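Local coordinates for protein acetyltransferase (PDB 5XUN) that probably transfers the acetyl group of acetyl-CoA to glycyl-tRNA(Gly), as the GNAT-family toxin of a type II toxin-antitoxin system, at residues D12-D17 against E34-Q39; G47-S52 against P57-Y62; M111-V116 against A143-L148. The protein carries 1 engineered substitution. All coordinates share one frame; numbering follows the deposited sequence.

Interaction 1: residues D12-D17 against E34-Q39; sequences DAFSYD and EHLKRQ
Phe14 and Lys37 mark the place where the two backbones come nearest, with 7.4 Å between their CA atoms. Residues 12-17 form an irregular loop. In 34-39 the chain passes from the end of one helix, through His35, into the helix that starts at Leu36. His35 is the N-cap of that second helix, and its O accepts the bond from Gln39 N. Phe14 has left-handed backbone angles (phi 52°, psi 49°), and its CB points to the helix.

Lys37 and Phe14 carry the contact. The lysine chain has CG anti to the backbone N and bends at chi2 (74°), which lays the methylenes alongside Phe14 and brings the amine to the loop. Lys37 CB sits over one face of the Phe14 ring, 4.3 Å from the centroid, in a CH-pi contact. Further along, Lys37 CD packs on Phe14 CB at 4.0 Å. The two side chains run past each other in opposite directions. Lys37 NZ then donates to Asp12 O at 2.6 Å, tilted somewhat from the carbonyl plane. The same amine makes a salt bridge with Asp41, so two oxygens grip it. The carboxylate of Asp12 is near but not in contact.

Leu36 approaches Phe14 from another direction, at about a right angle. Its CD2 lies 4.1 Å from Phe14 CE1. On the ring face opposite Lys37, Tyr16 CD2 lies 3.7 Å above the Phe14 ring plane, so the ring is held between the two residues. Leu32 of helix 26-34 also touches Phe14, and Leu36 turns to Tyr62 and Thr64 of strand 59-71.

This is helix-to-loop packing in the N-terminal part of the GNAT fold. It joins the connection after strand 6-9 to the helix pair 26-34 and 36-41.

Interaction 2: residues G47-S52 against P57-Y62; sequences GYALVS and PRLLGY
Ser52 and Leu50 have the largest areas buried by this contact, and each is tied to 57-62 in a different way. Ser52 lies at the turn end of the paired backbones, just past the end of strand 47-51. Its N donates to Arg58 O at 3.0 Å. Its OG accepts from Arg58 N at 3.0 Å with an N-H...O angle of 164°. The hydroxyl can do this because chi1 of 74° sets it between its own N and carbonyl carbon. The same OG is hydrogen-bonded to Asp54 in the turn. Pro57 CB closes on Ser52 O at 3.5 Å, and Leu60 CD2 rests near Ser52 CB.

Leu50 is bonded through its backbone. Leu50 N donates to Gly61 O at 2.7 Å. Leu50 O takes Leu60 N at 2.7 Å, almost head-on to the oxygen, and a weak second bond from Gly61 N. Leu60 and Gly61 thus both face Leu50, and the register slips by one residue. The side chain of Leu50 leaves on the other sheet face from Ala49 and Val51, and it meets Ile7 and Ile99.

On the face of Ala49, Val51, Leu59 and Tyr62, Ala49 CB packs against Leu59 CD1 at 3.7 Å. Helix 26-34 covers this side through Leu32 and Phe31. Ala49 and Tyr62 form a non-hydrogen-bonded pair with close CA atoms, 4.2 Å apart.

Together the two segments make an antiparallel beta hairpin with a classic beta bulge, in the N-terminal half of the GNAT sheet.

Interaction 3: residues M111-V116 against A143-L148; sequences MLVAHV and AFFLRL. Engineered in segment 143-148: Phe145 (natural residue Tyr). With ACO (acetyl coenzyme *a), chain E.
Val113 and Leu148 reach toward each other tip to tip between two helices. Val113 CG2 meets Leu148 CD1 at 3.9 Å, and CG1 of the same valine lies nearly as close to that methyl. The contact is wholly apolar, with no hydrogen bond between the segments. Phe144 slides past Val113 in the opposite direction. Its ring approaches obliquely, with Phe144 CE2 4.0 Å from Val113 CG2. The phenyl has a neighbour on each face, both toward its rim: Leu148 CD1 lies 3.5 Å above the Phe144 ring plane on one side, and CCP of acetyl-CoA lies on the other. With CG anti to the backbone N (chi1 169°), Phe144 swings out between Val113 and the cofactor, and its CE1 comes within 3.7 Å of O3A of acetyl-CoA.

Phe145 is an engineered residue, tyrosine in the natural sequence. Its CE1 makes a longer contact with Val113 CG2. Phe144 CD2 sits over the centre of its ring, and the acetyl carbonyl carbon (C) of the cofactor lies near the ring edge. One turn after Phe144, Arg147 NH1 is 3.0 Å from O8A of the cofactor's 3'-phosphate.

Helix 108-126 thus meets the last turn of helix 139-147 and Leu148 beside the acetyl-CoA pocket. Leu97 of strand 88-99 touches both Leu112 and Phe144, while strand 160-164 backs Phe145 and Leu146 through Leu161.

Overall arrangement
The three contacts follow one another along the chain, and none nests in or crosses another. Interaction 1 closes the path from the connection after strand 6-9 through helix 26-34 to the start of helix 36-41. Interaction 2 comes next and closes the short turn of the hairpin. These two touch: Asp17 is probably hydrogen-bonded through its backbone to Pro57 and Leu59, and Tyr16 packs on Val51. Interaction 3 closes a longer path through strand 131-135 and brings helices 108-126 and 139-147 together. It meets interaction 2 where His115 packs on Tyr48 and Leu112 on the backbone of Tyr62. Interactions 1 and 3 lie on opposite sides of the chain's centre, with centres about 24 Å apart.

Interaction 1: residues D12-D17 against E34-Q39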
loop_
_atom_site.group_PDB
_atom_site.type_symbol
_atom_site.label_atom_id
_atom_site.label_comp_id
_atom_site.label_asym_id
_atom_site.label_seq_id
_atom_site.Cartn_x
_atom_site.Cartn_y
_atom_site.Cartn_z
ATOM N N ASP B 12 -18.717 -0.591 -10.127
ATOM C CA ASP B 12 -18.136 -0.679 -11.466
ATOM C C ASP B 12 -18.899 0.170 -12.471
ATOM O O ASP B 12 -18.287 0.847 -13.305
ATOM C CB ASP B 12 -18.122 -2.132 -11.939
ATOM C CG ASP B 12 -17.166 -2.989 -11.156
ATOM O OD1 ASP B 12 -16.121 -2.460 -10.724
ATOM O OD2 ASP B 12 -17.467 -4.186 -10.965
ATOM N N ALA B 13 -20.230 0.189 -12.381
ATOM C CA ALA B 13 -21.005 0.960 -13.342
ATOM C C ALA B 13 -20.942 2.453 -13.075
ATOM O O ALA B 13 -21.135 3.239 -14.008
ATOM C CB ALA B 13 -22.464 0.507 -13.345
ATOM N N PHE B 14 -20.623 2.853 -11.845
ATOM C CA PHE B 14 -20.596 4.260 -11.454
ATOM C C PHE B 14 -21.918 4.928 -11.822
ATOM O O PHE B 14 -21.969 5.997 -12.435
ATOM C CB PHE B 14 -19.408 4.989 -12.078
ATOM C CG PHE B 14 -18.984 6.208 -11.315
ATOM C CD1 PHE B 14 -18.277 6.088 -10.129
ATOM C CD2 PHE B 14 -19.312 7.473 -11.768
ATOM C CE1 PHE B 14 -17.892 7.209 -9.417
ATOM C CE2 PHE B 14 -18.931 8.599 -11.061
ATOM C CZ PHE B 14 -18.222 8.466 -9.883
ATOM N N SER B 15 -23.003 4.263 -11.440
ATOM C CA SER B 15 -24.368 4.708 -11.693
ATOM C C SER B 15 -24.871 5.635 -10.597
ATOM O O SER B 15 -26.023 5.537 -10.161
ATOM C CB SER B 15 -25.278 3.493 -11.846
ATOM O OG SER B 15 -26.579 3.872 -12.256
ATOM N N TYR B 16 -24.009 6.508 -10.093
ATOM C CA TYR B 16 -24.386 7.442 -9.047
ATOM C C TYR B 16 -24.958 8.720 -9.639
ATOM O O TYR B 16 -24.573 9.151 -10.728
ATOM C CB TYR B 16 -23.187 7.782 -8.159
ATOM C CG TYR B 16 -22.556 6.568 -7.533
ATOM C CD1 TYR B 16 -23.262 5.801 -6.616
ATOM C CD2 TYR B 16 -21.262 6.182 -7.858
ATOM C CE1 TYR B 16 -22.703 4.683 -6.039
ATOM C CE2 TYR B 16 -20.692 5.063 -7.287
ATOM C CZ TYR B 16 -21.418 4.317 -6.376
ATOM O OH TYR B 16 -20.861 3.198 -5.801
ATOM N N ASP B 17 -25.889 9.323 -8.904
ATOM C CA ASP B 17 -26.360 10.667 -9.209
ATOM C C ASP B 17 -25.390 11.650 -8.568
ATOM O O ASP B 17 -25.391 11.824 -7.345
ATOM C CB ASP B 17 -27.780 10.872 -8.686
ATOM C CG ASP B 17 -28.338 12.264 -8.995
ATOM O OD1 ASP B 17 -27.607 13.126 -9.528
ATOM O OD2 ASP B 17 -29.529 12.493 -8.707
ATOM N N GLU B 34 -14.553 14.160 -13.379
ATOM C CA GLU B 34 -13.706 13.867 -14.524
ATOM C C GLU B 34 -12.782 12.676 -14.314
ATOM O O GLU B 34 -12.555 11.906 -15.249
ATOM C CB GLU B 34 -12.831 15.083 -14.842
ATOM C CG GLU B 34 -13.509 16.425 -14.726
ATOM C CD GLU B 34 -13.000 17.441 -15.732
ATOM O OE1 GLU B 34 -13.778 18.325 -16.141
ATOM O OE2 GLU B 34 -11.794 17.409 -16.058
ATOM N N HIS B 35 -12.263 12.484 -13.102
ATOM C CA HIS B 35 -11.107 11.622 -12.911
ATOM C C HIS B 35 -11.291 10.474 -11.932
ATOM O O HIS B 35 -10.547 9.495 -12.031
ATOM C CB HIS B 35 -9.905 12.450 -12.439
ATOM C CG HIS B 35 -9.638 13.667 -13.274
ATOM N ND1 HIS B 35 -9.145 13.593 -14.557
ATOM C CD2 HIS B 35 -9.779 14.985 -13.001
ATOM C CE1 HIS B 35 -9.003 14.811 -15.046
ATOM N NE2 HIS B 35 -9.379 15.675 -14.121
ATOM N N LEU B 36 -12.241 10.556 -11.000
ATOM C CA LEU B 36 -12.328 9.549 -9.948
ATOM C C LEU B 36 -12.396 8.147 -10.533
ATOM O O LEU B 36 -11.554 7.291 -10.241
ATOM C CB LEU B 36 -13.549 9.803 -9.067
ATOM C CG LEU B 36 -13.746 8.723 -7.997
ATOM C CD1 LEU B 36 -12.531 8.676 -7.088
ATOM C CD2 LEU B 36 -15.002 8.986 -7.199
ATOM N N LYS B 37 -13.375 7.916 -11.406
ATOM C CA LYS B 37 -13.631 6.576 -11.903
ATOM C C LYS B 37 -12.488 6.076 -12.775
ATOM O O LYS B 37 -12.121 4.896 -12.710
ATOM C CB LYS B 37 -14.949 6.574 -12.670
ATOM C CG LYS B 37 -15.202 5.351 -13.500
ATOM C CD LYS B 37 -15.559 4.160 -12.662
ATOM C CE LYS B 37 -15.996 3.027 -13.571
ATOM N NZ LYS B 37 -15.860 1.691 -12.918
ATOM N N ARG B 38 -11.900 6.955 -13.585
ATOM C CA ARG B 38 -10.842 6.508 -14.483
ATOM C C ARG B 38 -9.576 6.154 -13.716
ATOM O O ARG B 38 -8.879 5.196 -14.066
ATOM C CB ARG B 38 -10.535 7.573 -15.534
ATOM C CG ARG B 38 -9.365 7.177 -16.436
ATOM C CD ARG B 38 -9.099 8.187 -17.532
ATOM N NE ARG B 38 -8.897 9.535 -17.012
ATOM C CZ ARG B 38 -9.835 10.476 -16.988
ATOM N NH1 ARG B 38 -9.551 11.669 -16.496
ATOM N NH2 ARG B 38 -11.059 10.224 -17.448
ATOM N N GLN B 39 -9.241 6.934 -12.690
ATOM C CA GLN B 39 -8.051 6.613 -11.910
ATOM C C GLN B 39 -8.285 5.403 -11.007
ATOM O O GLN B 39 -7.340 4.664 -10.718
ATOM C CB GLN B 39 -7.603 7.839 -11.114
ATOM C CG GLN B 39 -7.127 8.961 -12.020
ATOM C CD GLN B 39 -6.558 10.160 -11.279
ATOM O OE1 GLN B 39 -6.243 10.092 -10.091
ATOM N NE2 GLN B 39 -6.429 11.272 -11.989
#

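Interaction 2: residues G47-S52 against P57-Y62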
loop_
_atom_site.group_PDB
_atom_site.type_symbol
_atom_site.label_atom_id
_atom_site.label_comp_id
_atom_site.label_asym_id
_atom_site.label_seq_id
_atom_site.Cartn_x
_atom_site.Cartn_y
_atom_site.Cartn_z
ATOM N N GLY B 47 -11.500 4.217 -4.926
ATOM C CA GLY B 47 -12.464 5.233 -4.532
ATOM C C GLY B 47 -13.609 4.649 -3.724
ATOM O O GLY B 47 -14.093 3.558 -4.017
ATOM N N TYR B 48 -14.067 5.414 -2.743
ATOM C CA TYR B 48 -15.188 5.027 -1.903
ATOM C C TYR B 48 -16.181 6.177 -1.893
ATOM O O TYR B 48 -15.793 7.343 -1.968
ATOM C CB TYR B 48 -14.733 4.699 -0.465
ATOM C CG TYR B 48 -13.792 3.520 -0.398
ATOM C CD1 TYR B 48 -12.444 3.665 -0.721
ATOM C CD2 TYR B 48 -14.251 2.254 -0.040
ATOM C CE1 TYR B 48 -11.579 2.582 -0.676
ATOM C CE2 TYR B 48 -13.386 1.159 0.007
ATOM C CZ TYR B 48 -12.050 1.336 -0.313
ATOM O OH TYR B 48 -11.172 0.268 -0.277
ATOM N N ALA B 49 -17.465 5.848 -1.820
ATOM C CA ALA B 49 -18.502 6.866 -1.903
ATOM C C ALA B 49 -19.486 6.750 -0.746
ATOM O O ALA B 49 -19.851 5.645 -0.324
ATOM C CB ALA B 49 -19.256 6.762 -3.230
ATOM N N LEU B 50 -19.935 7.907 -0.269
ATOM C CA LEU B 50 -21.008 8.024 0.709
ATOM C C LEU B 50 -22.288 8.325 -0.063
ATOM O O LEU B 50 -22.362 9.340 -0.762
ATOM C CB LEU B 50 -20.693 9.138 1.709
ATOM C CG LEU B 50 -21.747 9.580 2.723
ATOM C CD1 LEU B 50 -21.962 8.505 3.763
ATOM C CD2 LEU B 50 -21.324 10.884 3.363
ATOM N N VAL B 51 -23.276 7.432 0.036
ATOM C CA VAL B 51 -24.385 7.405 -0.908
ATOM C C VAL B 51 -25.706 7.270 -0.165
ATOM O O VAL B 51 -25.779 6.692 0.924
ATOM C CB VAL B 51 -24.233 6.264 -1.950
ATOM C CG1 VAL B 51 -22.923 6.400 -2.720
ATOM C CG2 VAL B 51 -24.325 4.904 -1.278
ATOM N N SER B 52 -26.762 7.805 -0.779
ATOM C CA SER B 52 -28.120 7.719 -0.265
ATOM C C SER B 52 -28.771 6.402 -0.682
ATOM O O SER B 52 -28.209 5.603 -1.439
ATOM C CB SER B 52 -28.947 8.902 -0.762
ATOM O OG SER B 52 -29.279 8.742 -2.133
ATOM N N PRO B 57 -28.859 5.928 -6.367
ATOM C CA PRO B 57 -28.213 6.491 -5.183
ATOM C C PRO B 57 -27.492 7.782 -5.532
ATOM O O PRO B 57 -26.806 7.882 -6.551
ATOM C CB PRO B 57 -27.241 5.388 -4.744
ATOM C CG PRO B 57 -27.166 4.434 -5.906
ATOM C CD PRO B 57 -28.484 4.524 -6.592
ATOM N N ARG B 58 -27.692 8.785 -4.693
ATOM C CA ARG B 58 -27.013 10.055 -4.837
ATOM C C ARG B 58 -25.700 10.009 -4.075
ATOM O O ARG B 58 -25.625 9.452 -2.978
ATOM C CB ARG B 58 -27.907 11.183 -4.326
ATOM C CG ARG B 58 -29.267 11.193 -5.019
ATOM C CD ARG B 58 -30.242 12.175 -4.406
ATOM N NE ARG B 58 -29.594 13.411 -3.983
ATOM C CZ ARG B 58 -29.533 13.817 -2.721
ATOM N NH1 ARG B 58 -30.077 13.077 -1.762
ATOM N NH2 ARG B 58 -28.924 14.956 -2.416
ATOM N N LEU B 59 -24.659 10.576 -4.671
ATOM C CA LEU B 59 -23.349 10.602 -4.044
ATOM C C LEU B 59 -23.248 11.886 -3.230
ATOM O O LEU B 59 -23.391 12.985 -3.773
ATOM C CB LEU B 59 -22.247 10.509 -5.101
ATOM C CG LEU B 59 -20.803 10.281 -4.660
ATOM C CD1 LEU B 59 -20.090 9.407 -5.684
ATOM C CD2 LEU B 59 -20.064 11.595 -4.499
ATOM N N LEU B 60 -23.045 11.738 -1.921
ATOM C CA LEU B 60 -22.928 12.869 -1.015
ATOM C C LEU B 60 -21.522 13.056 -0.464
ATOM O O LEU B 60 -21.273 14.047 0.235
ATOM C CB LEU B 60 -23.924 12.718 0.149
ATOM C CG LEU B 60 -25.419 12.936 -0.133
ATOM C CD1 LEU B 60 -25.657 14.290 -0.787
ATOM C CD2 LEU B 60 -26.040 11.821 -0.962
ATOM N N GLY B 61 -20.605 12.141 -0.759
ATOM C CA GLY B 61 -19.217 12.293 -0.367
ATOM C C GLY B 61 -18.395 11.164 -0.944
ATOM O O GLY B 61 -18.936 10.147 -1.391
ATOM N N TYR B 62 -17.078 11.354 -0.936
ATOM C CA TYR B 62 -16.201 10.321 -1.472
ATOM C C TYR B 62 -14.797 10.501 -0.912
ATOM O O TYR B 62 -14.457 11.567 -0.388
ATOM C CB TYR B 62 -16.187 10.353 -3.006
ATOM C CG TYR B 62 -15.328 11.450 -3.613
ATOM C CD1 TYR B 62 -15.829 12.739 -3.815
ATOM C CD2 TYR B 62 -14.031 11.187 -4.012
ATOM C CE1 TYR B 62 -15.033 13.737 -4.375
ATOM C CE2 TYR B 62 -13.244 12.155 -4.563
ATOM C CZ TYR B 62 -13.744 13.430 -4.754
ATOM O OH TYR B 62 -12.925 14.384 -5.311
#

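Interaction 3: residues M111-V116 against A143-L148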
loop_
_atom_site.group_PDB
_atom_site.type_symbol
_atom_site.label_atom_id
_atom_site.label_comp_id
_atom_site.label_asym_id
_atom_site.label_seq_id
_atom_site.Cartn_x
_atom_site.Cartn_y
_atom_site.Cartn_z
ATOM N N MET B 111 -17.065 10.296 9.879
ATOM C CA MET B 111 -17.428 8.912 9.595
ATOM C C MET B 111 -16.654 8.357 8.408
ATOM O O MET B 111 -16.278 7.178 8.407
ATOM C CB MET B 111 -18.936 8.787 9.373
ATOM C CG MET B 111 -19.315 7.411 8.856
ATOM S SD MET B 111 -20.895 6.759 9.373
ATOM C CE MET B 111 -20.363 6.062 10.936
ATOM N N LEU B 112 -16.399 9.184 7.394
ATOM C CA LEU B 112 -15.574 8.722 6.286
ATOM C C LEU B 112 -14.159 8.398 6.754
ATOM O O LEU B 112 -13.583 7.385 6.347
ATOM C CB LEU B 112 -15.560 9.765 5.165
ATOM C CG LEU B 112 -16.753 9.676 4.214
ATOM C CD1 LEU B 112 -16.560 10.589 3.025
ATOM C CD2 LEU B 112 -16.980 8.250 3.759
ATOM N N VAL B 113 -13.582 9.243 7.613
ATOM C CA VAL B 113 -12.237 8.979 8.117
ATOM C C VAL B 113 -12.203 7.682 8.928
ATOM O O VAL B 113 -11.228 6.923 8.870
ATOM C CB VAL B 113 -11.731 10.181 8.933
ATOM C CG1 VAL B 113 -10.403 9.852 9.605
ATOM C CG2 VAL B 113 -11.597 11.397 8.037
ATOM N N ALA B 114 -13.249 7.417 9.715
ATOM C CA ALA B 114 -13.302 6.151 10.440
ATOM C C ALA B 114 -13.328 4.974 9.474
ATOM O O ALA B 114 -12.654 3.960 9.697
ATOM C CB ALA B 114 -14.519 6.112 11.365
ATOM N N HIS B 115 -14.079 5.104 8.378
ATOM C CA HIS B 115 -14.092 4.059 7.364
ATOM C C HIS B 115 -12.727 3.916 6.698
ATOM O O HIS B 115 -12.278 2.791 6.427
ATOM C CB HIS B 115 -15.180 4.357 6.338
ATOM C CG HIS B 115 -15.420 3.242 5.373
ATOM N ND1 HIS B 115 -14.597 2.998 4.294
ATOM C CD2 HIS B 115 -16.388 2.295 5.330
ATOM C CE1 HIS B 115 -15.055 1.958 3.622
ATOM N NE2 HIS B 115 -16.131 1.503 4.238
ATOM N N VAL B 116 -12.054 5.042 6.426
ATOM C CA VAL B 116 -10.681 4.998 5.921
ATOM C C VAL B 116 -9.802 4.178 6.851
ATOM O O VAL B 116 -9.019 3.330 6.411
ATOM C CB VAL B 116 -10.113 6.417 5.757
ATOM C CG1 VAL B 116 -8.600 6.350 5.430
ATOM C CG2 VAL B 116 -10.898 7.215 4.716
ATOM N N ALA B 143 -7.077 21.717 10.210
ATOM C CA ALA B 143 -7.671 21.708 11.542
ATOM C C ALA B 143 -8.608 20.523 11.709
ATOM O O ALA B 143 -8.693 19.933 12.792
ATOM C CB ALA B 143 -8.407 23.026 11.794
ATOM N N PHE B 144 -9.325 20.167 10.643
ATOM C CA PHE B 144 -10.185 18.989 10.663
ATOM C C PHE B 144 -9.389 17.735 11.014
ATOM O O PHE B 144 -9.793 16.953 11.881
ATOM C CB PHE B 144 -10.874 18.844 9.304
ATOM C CG PHE B 144 -11.585 17.537 9.105
ATOM C CD1 PHE B 144 -12.815 17.305 9.698
ATOM C CD2 PHE B 144 -11.039 16.551 8.292
ATOM C CE1 PHE B 144 -13.475 16.111 9.506
ATOM C CE2 PHE B 144 -11.700 15.353 8.094
ATOM C CZ PHE B 144 -12.915 15.130 8.706
ATOM N N PHE B 145 -8.253 17.525 10.347
ATOM C CA PHE B 145 -7.483 16.308 10.588
ATOM C C PHE B 145 -6.788 16.352 11.943
ATOM O O PHE B 145 -6.717 15.334 12.642
ATOM C CB PHE B 145 -6.475 16.085 9.458
ATOM C CG PHE B 145 -7.102 15.616 8.166
ATOM C CD1 PHE B 145 -7.775 14.402 8.110
ATOM C CD2 PHE B 145 -7.015 16.379 7.014
ATOM C CE1 PHE B 145 -8.353 13.960 6.941
ATOM C CE2 PHE B 145 -7.593 15.941 5.836
ATOM C CZ PHE B 145 -8.264 14.726 5.801
ATOM N N LEU B 146 -6.288 17.526 12.340
ATOM C CA LEU B 146 -5.657 17.662 13.650
ATOM C C LEU B 146 -6.618 17.301 14.773
ATOM O O LEU B 146 -6.220 16.666 15.757
ATOM C CB LEU B 146 -5.131 19.085 13.832
ATOM C CG LEU B 146 -3.928 19.436 12.953
ATOM C CD1 LEU B 146 -3.532 20.893 13.124
ATOM C CD2 LEU B 146 -2.748 18.532 13.272
ATOM N N ARG B 147 -7.890 17.680 14.639
ATOM C CA ARG B 147 -8.856 17.393 15.693
ATOM C C ARG B 147 -9.153 15.905 15.791
ATOM O O ARG B 147 -9.447 15.403 16.883
ATOM C CB ARG B 147 -10.146 18.176 15.453
ATOM C CG ARG B 147 -10.723 18.785 16.718
ATOM C CD ARG B 147 -12.061 19.479 16.474
ATOM N NE ARG B 147 -12.146 20.118 15.162
ATOM C CZ ARG B 147 -13.074 19.831 14.254
ATOM N NH1 ARG B 147 -13.085 20.451 13.078
ATOM N NH2 ARG B 147 -13.999 18.920 14.523
ATOM N N LEU B 148 -9.085 15.189 14.670
ATOM C CA LEU B 148 -9.253 13.743 14.660
ATOM C C LEU B 148 -8.030 13.002 15.179
ATOM O O LEU B 148 -8.075 11.774 15.301
ATOM C CB LEU B 148 -9.589 13.269 13.241
ATOM C CG LEU B 148 -10.917 13.819 12.729
ATOM C CD1 LEU B 148 -11.153 13.451 11.277
ATOM C CD2 LEU B 148 -12.032 13.270 13.606
HETATM N N1A ACO E . -20.167 13.569 15.162
HETATM C C2A ACO E . -19.162 14.444 14.946
HETATM N N3A ACO E . -19.343 15.746 14.645
HETATM C C4A ACO E . -20.593 16.267 14.538
HETATM C C5A ACO E . -21.743 15.368 14.761
HETATM C C6A ACO E . -21.463 13.950 15.087
HETATM N N6A ACO E . -22.478 13.077 15.302
HETATM N N7A ACO E . -22.854 16.104 14.601
HETATM C C8A ACO E . -22.451 17.357 14.299
HETATM N N9A ACO E . -21.113 17.475 14.276
HETATM C C1B ACO E . -20.394 18.743 13.950
HETATM C C2B ACO E . -19.437 19.233 15.029
HETATM O O2B ACO E . -20.032 20.294 15.790
HETATM C C3B ACO E . -18.223 19.728 14.264
HETATM O O3B ACO E . -18.336 21.133 14.044
HETATM P P3B ACO E . -17.053 22.111 14.025
HETATM O O7A ACO E . -16.777 22.392 15.484
HETATM O O8A ACO E . -15.974 21.303 13.343
HETATM O O9A ACO E . -17.526 23.306 13.229
HETATM C C4B ACO E . -18.308 19.048 12.904
HETATM O O4B ACO E . -19.638 18.549 12.750
HETATM C C5B ACO E . -17.334 17.888 12.725
HETATM O O5B ACO E . -16.944 17.843 11.354
HETATM P P1A ACO E . -17.668 16.870 10.291
HETATM O O1A ACO E . -19.136 17.200 10.234
HETATM O O2A ACO E . -17.240 15.444 10.520
HETATM O O3A ACO E . -16.954 17.379 8.951
HETATM P P2A ACO E . -17.764 17.689 7.600
HETATM O O4A ACO E . -18.868 16.682 7.414
HETATM O O5A ACO E . -18.073 19.166 7.535
HETATM O O6A ACO E . -16.588 17.368 6.552
HETATM C CBP ACO E . -14.800 18.171 5.219
HETATM C CCP ACO E . -15.374 18.112 6.624
HETATM C CDP ACO E . -14.779 16.777 4.609
HETATM C CEP ACO E . -13.393 18.749 5.268
HETATM C CAP ACO E . -15.730 19.109 4.458
HETATM O OAP ACO E . -15.630 20.409 5.053
HETATM C C9P ACO E . -15.380 19.217 3.005
HETATM O O9P ACO E . -15.795 18.407 2.188
HETATM N N8P ACO E . -14.618 20.255 2.691
HETATM C C7P ACO E . -14.447 20.703 1.327
HETATM C C6P ACO E . -13.423 19.859 0.581
HETATM C C5P ACO E . -12.233 19.641 1.479
HETATM O O5P ACO E . -11.545 20.584 1.841
HETATM N N4P ACO E . -12.008 18.379 1.838
HETATM C C3P ACO E . -10.968 18.026 2.782
HETATM C C2P ACO E . -9.580 18.069 2.164
HETATM S S1P ACO E . -9.040 16.413 1.902
HETATM C C ACO E . -7.419 16.736 1.857
HETATM O O ACO E . -7.056 17.823 2.262
HETATM C CH3 ACO E . -6.481 15.690 1.324
#